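Local coordinates for carbonic anhydrase (Coccomyxa sp. PA, PDB 3UCJ), which probably catalyses the reversible hydration of carbon dioxide to hydrogencarbonate and a proton, using one zinc ion per subunit, at residues His92-His97 with Arg177-Ser182; Gln161-Cys166 with Ala214-His219. One frame throughout, in Å; residues are numbered along the deposited sequence. Where two conformers were deposited one is given.

From the N terminus, the chain first reaches 92-97, which leads out of helix 80-92 into strand 97-103, then 161-166 on the long helix 146-167. Residues 177-182 follow and close interaction 1, pairing the starts of the neighbouring parallel strands 97-103 and 182-189. Residues 214-219, beyond strand 194-202, close interaction 2 by docking the start of helix 216-220 on helix 146-167. The two loops therefore cross, since 161-166 lies within the first and 177-182 within the second. Their centres are about 17 Å apart and they do not touch. Interaction 1 ties strand to strand; interaction 2 joins a C-terminal helix to the helical layer against the sheet.

Interaction 1 (His92-His97 with Arg177-Ser182); sequences HLKIKH and RGQPLS
Leu181 brings its CD1 methyl against the CD1 methyl of Ile95, 4.0 Å away, the two branched chains passing at a slant. Both are buried, and Leu181 also reaches Val90 of helix 80-92 and Val171 of helix 169-176, so an aliphatic residue suits a place where strand entry meets two helices. The backbones draw together just beyond. Ser182 N donates to Lys96 O over 2.8 Å in a nearly straight bond (165°), and the CA of Leu181 approaches the same oxygen in a CA-H...O contact.

His97 and Ser182 face one another as a parallel bridge pair, with side chains on the same face of the sheet. Ser182 OG sits in the plane of the imidazole, at its edge, 2.8 Å from His97 ND1; either atom could be the donor. With chi1 at 67°, OG stands between its own backbone N and carbonyl carbon, pointing to the ring, and His184 gives it a second hydrogen-bond partner. The CB of Lys96 lies over the centre of one imidazole face, while its ammonium runs off to a salt bridge with Glu41.

Farther back the chains separate, and a water bridges them, donating to Ile95 O at 2.7 Å and to Pro180 O, and accepting weakly from Gln179 NE2. The extended Gln179 chain carries its amide beside Lys94 CA; NE2 also bonds to Val90 O, and OE1 takes a 2.7 Å bond, tilted from the carbonyl plane, from NH2 of Arg177, which also forms a salt bridge with Asp91. Lys94 leaves helix 80-92 with positive phi, and Gly178, also at positive phi, ends helix 169-176 in a Schellman motif. Each strand is thus entered from a helix that ends just before it, and the two entries converge on adjacent parallel strands, as in the alpha/beta fold of beta-class carbonic anhydrases.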
loop_
_atom_site.group_PDB
_atom_site.type_symbol
_atom_site.label_atom_id
_atom_site.label_comp_id
_atom_site.label_asym_id
_atom_site.label_seq_id
_atom_site.Cartn_x
_atom_site.Cartn_y
_atom_site.Cartn_z
ATOM N N HIS A 92 -17.841 5.321 12.538
ATOM C CA HIS A 92 -17.863 5.300 13.977
ATOM C C HIS A 92 -18.126 6.638 14.563
ATOM O O HIS A 92 -18.986 6.807 15.438
ATOM C CB HIS A 92 -16.551 4.771 14.513
ATOM C CG HIS A 92 -16.333 3.330 14.240
ATOM N ND1 HIS A 92 -16.639 2.346 15.154
ATOM C CD2 HIS A 92 -15.769 2.705 13.185
ATOM C CE1 HIS A 92 -16.288 1.167 14.668
ATOM N NE2 HIS A 92 -15.772 1.359 13.468
ATOM N N LEU A 93 -17.446 7.651 14.079
ATOM C CA LEU A 93 -17.755 8.964 14.623
ATOM C C LEU A 93 -19.059 9.609 14.070
ATOM O O LEU A 93 -19.511 10.610 14.656
ATOM C CB LEU A 93 -16.596 9.907 14.411
ATOM C CG LEU A 93 -15.308 9.494 15.149
ATOM C CD1 LEU A 93 -14.282 10.623 14.985
ATOM C CD2 LEU A 93 -15.556 9.276 16.718
ATOM N N LYS A 94 -19.501 9.131 12.897
ATOM C CA LYS A 94 -20.635 9.655 12.128
ATOM C C LYS A 94 -20.473 11.134 11.910
ATOM O O LYS A 94 -21.367 11.968 12.222
ATOM C CB LYS A 94 -21.999 9.277 12.803
ATOM C CG LYS A 94 -22.094 7.811 13.114
ATOM C CD LYS A 94 -23.208 7.569 14.212
ATOM C CE LYS A 94 -23.209 6.132 14.788
ATOM N NZ LYS A 94 -23.924 5.229 13.827
ATOM N N ILE A 95 -19.340 11.519 11.306
ATOM C CA ILE A 95 -19.140 12.904 11.007
ATOM C C ILE A 95 -20.212 13.210 9.947
ATOM O O ILE A 95 -20.739 12.272 9.282
ATOM C CB ILE A 95 -17.712 13.149 10.291
ATOM C CG1 ILE A 95 -17.630 12.119 9.159
ATOM C CG2 ILE A 95 -16.616 13.180 11.333
ATOM C CD1 ILE A 95 -16.841 12.714 7.944
ATOM N N LYS A 96 -20.468 14.498 9.740
ATOM C CA LYS A 96 -21.460 14.971 8.770
ATOM C C LYS A 96 -20.915 15.539 7.474
ATOM O O LYS A 96 -21.635 15.508 6.464
ATOM C CB LYS A 96 -22.291 16.100 9.453
ATOM C CG LYS A 96 -23.093 15.537 10.686
ATOM C CD LYS A 96 -24.051 16.645 11.238
ATOM C CE LYS A 96 -24.783 16.097 12.437
ATOM N NZ LYS A 96 -25.199 17.301 13.206
ATOM N N HIS A 97 -19.690 16.061 7.505
ATOM C CA HIS A 97 -19.145 16.811 6.367
ATOM C C HIS A 97 -17.654 16.377 6.118
ATOM O O HIS A 97 -16.854 16.371 7.061
ATOM C CB HIS A 97 -19.117 18.305 6.666
ATOM C CG HIS A 97 -20.384 18.832 7.284
ATOM N ND1 HIS A 97 -21.617 18.732 6.647
ATOM C CD2 HIS A 97 -20.619 19.426 8.495
ATOM C CE1 HIS A 97 -22.550 19.276 7.431
ATOM N NE2 HIS A 97 -21.975 19.721 8.545
ATOM N N ARG A 177 -27.162 3.613 3.150
ATOM C CA ARG A 177 -27.911 3.339 4.396
ATOM C C ARG A 177 -28.607 4.589 4.912
ATOM O O ARG A 177 -29.132 4.613 6.030
ATOM C CB ARG A 177 -27.013 2.635 5.470
ATOM C CG ARG A 177 -25.951 3.548 6.150
ATOM C CD ARG A 177 -24.968 2.757 7.088
ATOM N NE ARG A 177 -23.890 3.627 7.568
ATOM C CZ ARG A 177 -22.584 3.539 7.152
ATOM N NH1 ARG A 177 -22.178 2.595 6.312
ATOM N NH2 ARG A 177 -21.700 4.402 7.630
ATOM N N GLY A 178 -28.577 5.649 4.103
ATOM C CA GLY A 178 -29.219 6.903 4.430
ATOM C C GLY A 178 -28.560 7.740 5.479
ATOM O O GLY A 178 -29.200 8.577 6.107
ATOM N N GLN A 179 -27.257 7.551 5.710
ATOM C CA GLN A 179 -26.579 8.405 6.625
ATOM C C GLN A 179 -26.256 9.706 5.950
ATOM O O GLN A 179 -25.800 9.701 4.797
ATOM C CB GLN A 179 -25.288 7.702 7.091
ATOM C CG GLN A 179 -24.486 8.479 8.063
ATOM C CD GLN A 179 -23.239 7.658 8.450
ATOM O OE1 GLN A 179 -23.268 6.432 8.485
ATOM N NE2 GLN A 179 -22.193 8.347 8.726
ATOM N N PRO A 180 -26.557 10.837 6.631
ATOM C CA PRO A 180 -26.322 12.140 6.074
ATOM C C PRO A 180 -24.808 12.401 6.055
ATOM O O PRO A 180 -24.112 12.339 7.093
ATOM C CB PRO A 180 -26.957 13.122 7.056
ATOM C CG PRO A 180 -27.728 12.291 8.069
ATOM C CD PRO A 180 -27.174 10.896 7.993
ATOM N N LEU A 181 -24.337 12.765 4.883
ATOM C CA LEU A 181 -22.865 12.946 4.708
ATOM C C LEU A 181 -22.722 13.865 3.526
ATOM O O LEU A 181 -23.160 13.535 2.471
ATOM C CB LEU A 181 -22.260 11.545 4.457
ATOM C CG LEU A 181 -20.680 11.532 4.466
ATOM C CD1 LEU A 181 -20.063 12.157 5.697
ATOM C CD2 LEU A 181 -20.364 10.053 4.295
ATOM N N SER A 182 -22.074 14.995 3.697
ATOM C CA SER A 182 -21.770 15.859 2.587
ATOM C C SER A 182 -20.225 15.923 2.273
ATOM O O SER A 182 -19.423 15.748 3.169
ATOM C CB SER A 182 -22.256 17.264 2.901
ATOM O OG SER A 182 -21.563 17.887 3.956
HETATM O O HOH W 1 -23.299 11.465 9.334
#

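Interaction 2 (Gln161-Cys166 with Ala214-His219); sequences QVFNVC and ADLKQH
Phe163 projects from helix 146-167 against the N-terminal turn of helix 216-220, in the alpha/beta fold of this carbonic anhydrase. Its CG is anti to the backbone N (chi1 -178°), which extends the ring away from its own helix; a broad, flat side chain is well suited to meeting several residues at once. CE1, at the far end of the ring, does much of the touching: it lies 3.6 Å from Leu216 CA and 3.7 Å from the methyl CB of Ala214, whose small side chain lets the ring come close to the turn. Asp215 C lies in the ring plane at the edge.

Leu216 uses its two branches differently. CD1 sits over a face of Phe163, 4.2 Å from the ring centroid, as a CH-pi contact, whereas CD2 meets Cys166 CB, about one helical turn beyond Phe163. The compact cysteine also packs on Val183 and Ile202 of the sheet, so the leucine extends an apolar layer.

His219, a turn beyond Leu216, adds an aromatic neighbour. The edge of Phe163 points at its imidazole face in a T-shaped pair, with planes at 70° and CE2 above the ring centre. ND1 is bonded to Asp135 of the third subunit, which probably helps to fix the ring's rotation and links this packing to the assembly. Asp215, right before the helix, is its N-cap: OD2, approached from above the carboxylate plane, accepts from Gln218 N at 2.9 Å.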
loop_
_atom_site.group_PDB
_atom_site.type_symbol
_atom_site.label_atom_id
_atom_site.label_comp_id
_atom_site.label_asym_id
_atom_site.label_seq_id
_atom_site.Cartn_x
_atom_site.Cartn_y
_atom_site.Cartn_z
ATOM N N GLN A 161 -10.346 14.510 -6.466
ATOM C CA GLN A 161 -10.268 13.892 -5.132
ATOM C C GLN A 161 -11.664 13.965 -4.511
ATOM O O GLN A 161 -12.074 13.039 -3.799
ATOM C CB GLN A 161 -9.176 14.496 -4.218
ATOM C CG GLN A 161 -7.758 14.426 -4.854
ATOM C CD GLN A 161 -7.401 13.041 -5.485
ATOM O OE1 GLN A 161 -7.758 11.972 -4.924
ATOM N NE2 GLN A 161 -6.696 13.060 -6.700
ATOM N N VAL A 162 -12.433 14.984 -4.865
ATOM C CA VAL A 162 -13.858 14.977 -4.434
ATOM C C VAL A 162 -14.586 13.835 -5.024
ATOM O O VAL A 162 -15.363 13.112 -4.298
ATOM C CB VAL A 162 -14.579 16.338 -4.767
ATOM C CG1 VAL A 162 -16.125 16.178 -4.670
ATOM C CG2 VAL A 162 -14.040 17.381 -3.849
ATOM N N PHE A 163 -14.370 13.570 -6.321
ATOM C CA PHE A 163 -15.016 12.400 -6.924
ATOM C C PHE A 163 -14.572 11.100 -6.231
ATOM O O PHE A 163 -15.398 10.170 -5.930
ATOM C CB PHE A 163 -14.649 12.319 -8.463
ATOM C CG PHE A 163 -15.313 11.171 -9.175
ATOM C CD1 PHE A 163 -16.488 11.416 -9.910
ATOM C CD2 PHE A 163 -14.758 9.885 -9.194
ATOM C CE1 PHE A 163 -17.131 10.411 -10.611
ATOM C CE2 PHE A 163 -15.419 8.790 -9.905
ATOM C CZ PHE A 163 -16.628 9.063 -10.602
ATOM N N ASN A 164 -13.266 11.017 -5.950
ATOM C CA ASN A 164 -12.795 9.775 -5.298
ATOM C C ASN A 164 -13.450 9.563 -3.908
ATOM O O ASN A 164 -13.768 8.439 -3.552
ATOM C CB ASN A 164 -11.254 9.817 -5.137
ATOM C CG ASN A 164 -10.574 9.600 -6.508
ATOM O OD1 ASN A 164 -11.230 9.092 -7.406
ATOM N ND2 ASN A 164 -9.357 10.125 -6.711
ATOM N N VAL A 165 -13.621 10.642 -3.165
ATOM C CA VAL A 165 -14.254 10.532 -1.824
ATOM C C VAL A 165 -15.736 10.079 -2.089
ATOM O O VAL A 165 -16.226 9.096 -1.472
ATOM C CB VAL A 165 -14.190 11.851 -1.083
ATOM C CG1 VAL A 165 -15.204 11.910 0.184
ATOM C CG2 VAL A 165 -12.740 12.187 -0.583
ATOM N N CYS A 166 -16.455 10.743 -3.006
ATOM C CA CYS A 166 -17.818 10.325 -3.298
ATOM C C CYS A 166 -17.972 8.890 -3.796
ATOM O O CYS A 166 -18.962 8.190 -3.444
ATOM C CB CYS A 166 -18.535 11.271 -4.295
ATOM S SG CYS A 166 -18.642 12.928 -3.655
ATOM N N ALA A 214 -17.106 14.400 -14.102
ATOM C CA ALA A 214 -17.152 12.954 -14.266
ATOM C C ALA A 214 -18.497 12.365 -13.776
ATOM O O ALA A 214 -19.107 12.901 -12.871
ATOM C CB ALA A 214 -15.965 12.291 -13.540
ATOM N N ASP A 215 -18.923 11.270 -14.384
ATOM C CA ASP A 215 -20.231 10.672 -14.155
ATOM C C ASP A 215 -20.199 9.617 -13.042
ATOM O O ASP A 215 -19.869 8.418 -13.275
ATOM C CB ASP A 215 -20.713 10.052 -15.489
ATOM C CG ASP A 215 -22.186 9.542 -15.468
ATOM O OD1 ASP A 215 -22.677 9.265 -16.616
ATOM O OD2 ASP A 215 -22.824 9.322 -14.404
ATOM N N LEU A 216 -20.541 10.059 -11.841
ATOM C CA LEU A 216 -20.544 9.160 -10.678
ATOM C C LEU A 216 -21.571 8.066 -10.822
ATOM O O LEU A 216 -21.353 6.909 -10.419
ATOM C CB LEU A 216 -20.726 9.934 -9.363
ATOM C CG LEU A 216 -20.590 9.194 -8.006
ATOM C CD1 LEU A 216 -19.178 8.408 -7.922
ATOM C CD2 LEU A 216 -20.789 10.109 -6.796
ATOM N N LYS A 217 -22.772 8.430 -11.331
ATOM C CA LYS A 217 -23.774 7.396 -11.530
ATOM C C LYS A 217 -23.317 6.218 -12.442
ATOM O O LYS A 217 -23.532 5.012 -12.106
ATOM C CB LYS A 217 -25.148 8.011 -12.049
ATOM C CG LYS A 217 -26.176 6.903 -12.342
ATOM C CD LYS A 217 -27.574 7.505 -12.714
ATOM C CE LYS A 217 -28.538 6.407 -13.257
ATOM N NZ LYS A 217 -29.827 7.131 -13.700
ATOM N N GLN A 218 -22.726 6.524 -13.593
ATOM C CA GLN A 218 -22.291 5.473 -14.516
ATOM C C GLN A 218 -21.138 4.685 -13.816
ATOM O O GLN A 218 -21.011 3.485 -14.008
ATOM C CB GLN A 218 -21.732 6.085 -15.810
ATOM C CG GLN A 218 -21.309 5.048 -16.811
ATOM C CD GLN A 218 -20.880 5.671 -18.099
ATOM O OE1 GLN A 218 -21.697 5.907 -18.975
ATOM N NE2 GLN A 218 -19.616 6.007 -18.200
ATOM N N HIS A 219 -20.331 5.392 -13.012
ATOM C CA HIS A 219 -19.205 4.680 -12.291
ATOM C C HIS A 219 -19.766 3.647 -11.340
ATOM O O HIS A 219 -19.244 2.512 -11.200
ATOM C CB HIS A 219 -18.358 5.688 -11.548
ATOM C CG HIS A 219 -17.339 5.050 -10.646
ATOM N ND1 HIS A 219 -16.151 4.536 -11.133
ATOM C CD2 HIS A 219 -17.293 4.893 -9.294
ATOM C CE1 HIS A 219 -15.409 4.093 -10.119
ATOM N NE2 HIS A 219 -16.078 4.283 -8.986
#